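Local coordinates for diaminopimelate decarboxylase (PDB 4XG1), which probably catalyses the decarboxylation of meso-2,6-diaminopimelate to L-lysine, the last step of lysine biosynthesis, with the help of pyridoxal 5'-phosphate, at residues V82-L87 with I112-Q117; S129-I134 with I147-N152. All blocks are in the same frame, centred on the assembly; numbering follows the deposited sequence.

Contact 1 of 2, residues V82-L87 with I112-Q117; sequences VSVGEL and ISAALQ
Val84 and Leu87, on the first turn of helix 84-92, face Ala114 and Ala115 in helix 109-117, with the CA atoms of Val84 and Ala114 7.1 Å apart and those of Leu87 and Ala115 7.2 Å apart. The small alanine side chains are consistent with so close an approach. The CB of Ala114 is directed at the first helix and meets two branches there: CG2 of Val84 at 4.0 Å and CD2 of Leu87, also at 4.0 Å. Val84 presents CG2 because that branch stands anti to its backbone N, while CG1 takes the position between N and the carbonyl carbon. Leu87 reaches farther. With CG anti to the backbone N (chi1 171°), its CD2 lies against the backbone of the second helix, 3.8 Å from both the CA of Ala115 and the O of Ala114. Leu87 also rests on Ile81 of strand 78-81 and Ala115 on Phe123 of strand 122-125, with strand 100-102 between these two in the sheet of the TIM barrel.

The start of helix 84-92 is fixed by polar groups. Ser83 is its N-cap, its OG accepting from the N of Glu86 at 3.0 Å; the same OG is hydrogen-bonded to the backbone O of Asn385 of the second subunit. Glu86 turns back to take the N of Val82 on OE1 at 2.8 Å, the donor approaching from above the carboxylate plane. The N of Val84 bonds to Glu111, a polar tie between the two helices. Between 82-87 and 112-117 themselves no hydrogen bond forms: the contact is van der Waals only, methyl groups against alanine CB, CA and one backbone carbonyl oxygen.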
loop_
_atom_site.group_PDB
_atom_site.type_symbol
_atom_site.label_atom_id
_atom_site.label_comp_id
_atom_site.label_asym_id
_atom_site.label_seq_id
_atom_site.Cartn_x
_atom_site.Cartn_y
_atom_site.Cartn_z
ATOM N N VAL B 82 7.802 -5.991 14.098
ATOM C CA VAL B 82 8.518 -6.509 12.939
ATOM C C VAL B 82 9.556 -5.586 12.363
ATOM O O VAL B 82 10.141 -5.906 11.324
ATOM C CB VAL B 82 7.552 -6.909 11.799
ATOM C CG1 VAL B 82 6.627 -8.019 12.292
ATOM C CG2 VAL B 82 6.734 -5.712 11.337
ATOM N N SER B 83 9.843 -4.480 13.026
ATOM C CA SER B 83 10.838 -3.543 12.507
ATOM C C SER B 83 11.301 -2.633 13.593
ATOM O O SER B 83 10.641 -2.510 14.621
ATOM C CB SER B 83 10.263 -2.694 11.363
ATOM O OG SER B 83 9.267 -1.810 11.836
ATOM N N VAL B 84 12.404 -1.954 13.349
ATOM C CA VAL B 84 12.858 -0.942 14.267
ATOM C C VAL B 84 11.877 0.233 14.318
ATOM O O VAL B 84 11.752 0.911 15.309
ATOM C CB VAL B 84 14.293 -0.453 13.911
ATOM C CG1 VAL B 84 14.354 0.184 12.521
ATOM C CG2 VAL B 84 14.781 0.557 14.965
ATOM N N GLY B 85 11.195 0.492 13.227
ATOM C CA GLY B 85 10.162 1.513 13.208
ATOM C C GLY B 85 9.131 1.173 14.246
ATOM O O GLY B 85 8.662 2.060 14.980
ATOM N N GLU B 86 8.749 -0.114 14.311
ATOM C CA GLU B 86 7.728 -0.543 15.277
ATOM C C GLU B 86 8.278 -0.507 16.677
ATOM O O GLU B 86 7.567 -0.150 17.605
ATOM C CB GLU B 86 7.127 -1.907 14.925
ATOM C CG GLU B 86 6.235 -1.827 13.683
ATOM C CD GLU B 86 5.401 -3.067 13.425
ATOM O OE1 GLU B 86 5.663 -4.116 14.063
ATOM O OE2 GLU B 86 4.472 -3.012 12.582
ATOM N N LEU B 87 9.535 -0.868 16.827
ATOM C CA LEU B 87 10.184 -0.791 18.122
ATOM C C LEU B 87 10.080 0.629 18.669
ATOM O O LEU B 87 9.661 0.825 19.813
ATOM C CB LEU B 87 11.657 -1.191 18.015
ATOM C CG LEU B 87 12.543 -0.953 19.250
ATOM C CD1 LEU B 87 12.034 -1.718 20.455
ATOM C CD2 LEU B 87 13.980 -1.338 18.971
ATOM N N ILE B 112 18.558 -5.227 14.791
ATOM C CA ILE B 112 18.871 -6.186 15.862
ATOM C C ILE B 112 19.650 -5.528 17.000
ATOM O O ILE B 112 19.348 -5.726 18.177
ATOM C CB ILE B 112 19.679 -7.359 15.336
ATOM C CG1 ILE B 112 18.817 -8.220 14.398
ATOM C CG2 ILE B 112 20.144 -8.220 16.490
ATOM C CD1 ILE B 112 19.627 -8.931 13.329
ATOM N N SER B 113 20.627 -4.711 16.623
ATOM C CA SER B 113 21.302 -3.853 17.571
ATOM C C SER B 113 20.363 -2.963 18.381
ATOM O O SER B 113 20.457 -2.883 19.603
ATOM C CB SER B 113 22.288 -2.991 16.818
ATOM O OG SER B 113 23.046 -2.262 17.759
ATOM N N ALA B 114 19.425 -2.312 17.715
ATOM C CA ALA B 114 18.555 -1.407 18.444
ATOM C C ALA B 114 17.712 -2.165 19.430
ATOM O O ALA B 114 17.446 -1.688 20.551
ATOM C CB ALA B 114 17.672 -0.615 17.500
ATOM N N ALA B 115 17.276 -3.341 19.024
ATOM C CA ALA B 115 16.374 -4.138 19.858
ATOM C C ALA B 115 17.135 -4.733 21.050
ATOM O O ALA B 115 16.614 -4.827 22.170
ATOM C CB ALA B 115 15.761 -5.246 19.028
ATOM N N LEU B 116 18.374 -5.131 20.790
ATOM C CA LEU B 116 19.252 -5.598 21.857
ATOM C C LEU B 116 19.513 -4.486 22.853
ATOM O O LEU B 116 19.279 -4.664 24.051
ATOM C CB LEU B 116 20.583 -6.131 21.282
ATOM C CG LEU B 116 20.480 -7.553 20.717
ATOM C CD1 LEU B 116 21.741 -7.981 19.998
ATOM C CD2 LEU B 116 20.159 -8.536 21.823
ATOM N N GLN B 117 19.868 -3.306 22.343
ATOM C CA GLN B 117 20.105 -2.161 23.229
ATOM C C GLN B 117 18.856 -1.719 23.978
ATOM O O GLN B 117 18.958 -1.126 25.022
ATOM C CB GLN B 117 20.713 -0.999 22.465
ATOM C CG GLN B 117 22.108 -1.327 21.980
ATOM C CD GLN B 117 22.658 -0.344 20.972
ATOM O OE1 GLN B 117 22.698 -0.633 19.772
ATOM N NE2 GLN B 117 23.066 0.823 21.434
#

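Contact 2 of 2, residues S129-I134 with I147-N152; sequences SELYRI and ISIRIN
Leu131 of helix 128-140 packs over Ile147 and Ile149 of strand 145-152, within a beta-alpha-beta unit of the TIM barrel whose first strand is 122-125. One methyl does the touching: CD2 of Leu131 lies 4.1 Å from CD1 of Ile149 and 4.2 Å from CD1 of Ile147. Leu131 leaves the helix obliquely to the strand, but with CG anti to its carbonyl carbon (chi1 -76°) the branched end comes nearer. Ile149 likewise swings its end toward the helix, and the two side chains cross at about a right angle. The first side-chain bond of Ile147 is directed toward the helix.

In a parallel barrel the crossover helix covers the outer face of the strands, and the alternation of residues along the strand follows from this. Ile147 and Ile149 give this face branched aliphatic chains that fill the layer between helix and sheet, whereas the side chain of the intervening Ser148 leaves the strand away from the helix. Leu192 of the adjoining strand 192-198 touches both Leu131 and Ile134, extending the apolar layer to the next strand, and Val182 of helix 179-188 packs on Ile149. On the same helix turn, Glu130 forms a salt bridge with Lys107 and accepts from the N of Glu126, while Arg133 pairs with Glu291 of the second subunit.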
loop_
_atom_site.group_PDB
_atom_site.type_symbol
_atom_site.label_atom_id
_atom_site.label_comp_id
_atom_site.label_asym_id
_atom_site.label_seq_id
_atom_site.Cartn_x
_atom_site.Cartn_y
_atom_site.Cartn_z
ATOM N N SER B 129 20.630 -18.379 8.636
ATOM C CA SER B 129 21.422 -17.176 8.397
ATOM C C SER B 129 21.188 -16.116 9.463
ATOM O O SER B 129 22.111 -15.409 9.853
ATOM C CB SER B 129 21.093 -16.577 7.064
ATOM O OG SER B 129 22.032 -16.943 6.085
ATOM N N GLU B 130 19.948 -16.018 9.943
ATOM C CA GLU B 130 19.555 -14.956 10.876
ATOM C C GLU B 130 20.152 -15.196 12.259
ATOM O O GLU B 130 20.589 -14.244 12.912
ATOM C CB GLU B 130 18.015 -14.832 10.970
ATOM C CG GLU B 130 17.499 -13.724 11.893
ATOM C CD GLU B 130 16.019 -13.872 12.256
ATOM O OE1 GLU B 130 15.235 -14.539 11.505
ATOM O OE2 GLU B 130 15.591 -13.258 13.255
ATOM N N LEU B 131 20.154 -16.462 12.696
ATOM C CA LEU B 131 20.865 -16.850 13.911
ATOM C C LEU B 131 22.291 -16.310 13.905
ATOM O O LEU B 131 22.729 -15.731 14.867
ATOM C CB LEU B 131 20.908 -18.351 14.077
ATOM C CG LEU B 131 19.646 -19.043 14.542
ATOM C CD1 LEU B 131 19.893 -20.533 14.514
ATOM C CD2 LEU B 131 19.190 -18.660 15.916
ATOM N N TYR B 132 23.015 -16.510 12.825
ATOM C CA TYR B 132 24.409 -16.079 12.788
ATOM C C TYR B 132 24.489 -14.578 12.890
ATOM O O TYR B 132 25.398 -14.042 13.513
ATOM C CB TYR B 132 25.134 -16.602 11.524
ATOM C CG TYR B 132 25.303 -18.129 11.533
ATOM C CD1 TYR B 132 26.038 -18.764 12.547
ATOM C CD2 TYR B 132 24.708 -18.940 10.556
ATOM C CE1 TYR B 132 26.175 -20.147 12.586
ATOM C CE2 TYR B 132 24.845 -20.329 10.590
ATOM C CZ TYR B 132 25.575 -20.920 11.611
ATOM O OH TYR B 132 25.732 -22.281 11.649
ATOM N N ARG B 133 23.557 -13.891 12.242
ATOM C CA ARG B 133 23.582 -12.450 12.226
ATOM C C ARG B 133 23.338 -11.927 13.635
ATOM O O ARG B 133 24.005 -11.012 14.089
ATOM C CB ARG B 133 22.545 -11.905 11.265
ATOM C CG ARG B 133 22.480 -10.390 11.313
ATOM C CD ARG B 133 21.537 -9.808 10.282
ATOM N NE ARG B 133 22.095 -9.871 8.952
ATOM C CZ ARG B 133 21.512 -9.373 7.874
ATOM N NH1 ARG B 133 20.350 -8.784 7.970
ATOM N NH2 ARG B 133 22.103 -9.455 6.710
ATOM N N ILE B 134 22.379 -12.515 14.322
ATOM C CA ILE B 134 22.033 -12.037 15.625
ATOM C C ILE B 134 23.215 -12.258 16.531
ATOM O O ILE B 134 23.679 -11.330 17.200
ATOM C CB ILE B 134 20.803 -12.750 16.189
ATOM C CG1 ILE B 134 19.571 -12.329 15.385
ATOM C CG2 ILE B 134 20.599 -12.405 17.660
ATOM C CD1 ILE B 134 18.283 -13.010 15.805
ATOM N N ILE B 147 16.223 -15.749 22.248
ATOM C CA ILE B 147 15.691 -16.196 20.954
ATOM C C ILE B 147 14.726 -17.360 21.037
ATOM O O ILE B 147 14.886 -18.235 21.889
ATOM C CB ILE B 147 16.797 -16.555 19.977
ATOM C CG1 ILE B 147 17.493 -17.851 20.388
ATOM C CG2 ILE B 147 17.808 -15.443 19.825
ATOM C CD1 ILE B 147 17.077 -19.033 19.537
ATOM N N SER B 148 13.683 -17.314 20.211
ATOM C CA SER B 148 12.912 -18.482 19.854
ATOM C C SER B 148 13.160 -18.758 18.396
ATOM O O SER B 148 13.715 -17.934 17.668
ATOM C CB SER B 148 11.430 -18.304 20.039
ATOM O OG SER B 148 11.127 -17.674 21.259
ATOM N N ILE B 149 12.735 -19.933 17.962
ATOM C CA ILE B 149 12.731 -20.243 16.567
ATOM C C ILE B 149 11.296 -20.295 16.173
ATOM O O ILE B 149 10.472 -20.872 16.876
ATOM C CB ILE B 149 13.366 -21.590 16.263
ATOM C CG1 ILE B 149 14.751 -21.719 16.934
ATOM C CG2 ILE B 149 13.499 -21.799 14.745
ATOM C CD1 ILE B 149 15.831 -20.924 16.259
ATOM N N ARG B 150 10.986 -19.650 15.058
ATOM C CA ARG B 150 9.666 -19.789 14.450
ATOM C C ARG B 150 9.617 -21.138 13.696
ATOM O O ARG B 150 10.367 -21.365 12.723
ATOM C CB ARG B 150 9.362 -18.649 13.487
ATOM C CG ARG B 150 7.923 -18.670 12.987
ATOM C CD ARG B 150 7.671 -17.563 11.972
ATOM N NE ARG B 150 6.329 -17.634 11.453
ATOM C CZ ARG B 150 5.773 -16.726 10.679
ATOM N NH1 ARG B 150 6.417 -15.633 10.354
ATOM N NH2 ARG B 150 4.546 -16.923 10.242
ATOM N N ILE B 151 8.720 -21.995 14.160
ATOM C CA ILE B 151 8.616 -23.330 13.700
ATOM C C ILE B 151 7.336 -23.502 12.931
ATOM O O ILE B 151 6.304 -22.928 13.262
ATOM C CB ILE B 151 8.562 -24.310 14.894
ATOM C CG1 ILE B 151 9.861 -24.268 15.667
ATOM C CG2 ILE B 151 8.257 -25.740 14.439
ATOM C CD1 ILE B 151 11.073 -24.544 14.811
ATOM N N ASN B 152 7.454 -24.253 11.850
ATOM C CA ASN B 152 6.335 -24.631 11.047
ATOM C C ASN B 152 5.975 -26.064 11.365
ATOM O O ASN B 152 6.573 -27.007 10.821
ATOM C CB ASN B 152 6.665 -24.470 9.553
ATOM C CG ASN B 152 7.157 -23.077 9.214
ATOM O OD1 ASN B 152 6.925 -22.143 9.950
ATOM N ND2 ASN B 152 7.836 -22.943 8.079
#

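In the fold
The contacts follow one another along the chain, with centres 15 Å apart, and lie on the same side of its centre. They meet where helices 109-117 and 128-140 pack: CD1 of Ile112 is 3.7 Å from CD of Arg133 and 4.0 Å from CG1 of Ile134. Contact 1 joins two helices, contact 2 a helix to the strand that follows it. Both reach the second subunit, consistent with the homodimer. Contact 1 lies away from the active site, but Val82 and Glu86 pack on Lys61, predicted to carry the cofactor. In contact 2 the side chain of Ile149 is about 12 Å from the bound pyridoxal phosphate-lysine adduct, and that of Ile147 about 7 Å from a potassium ion.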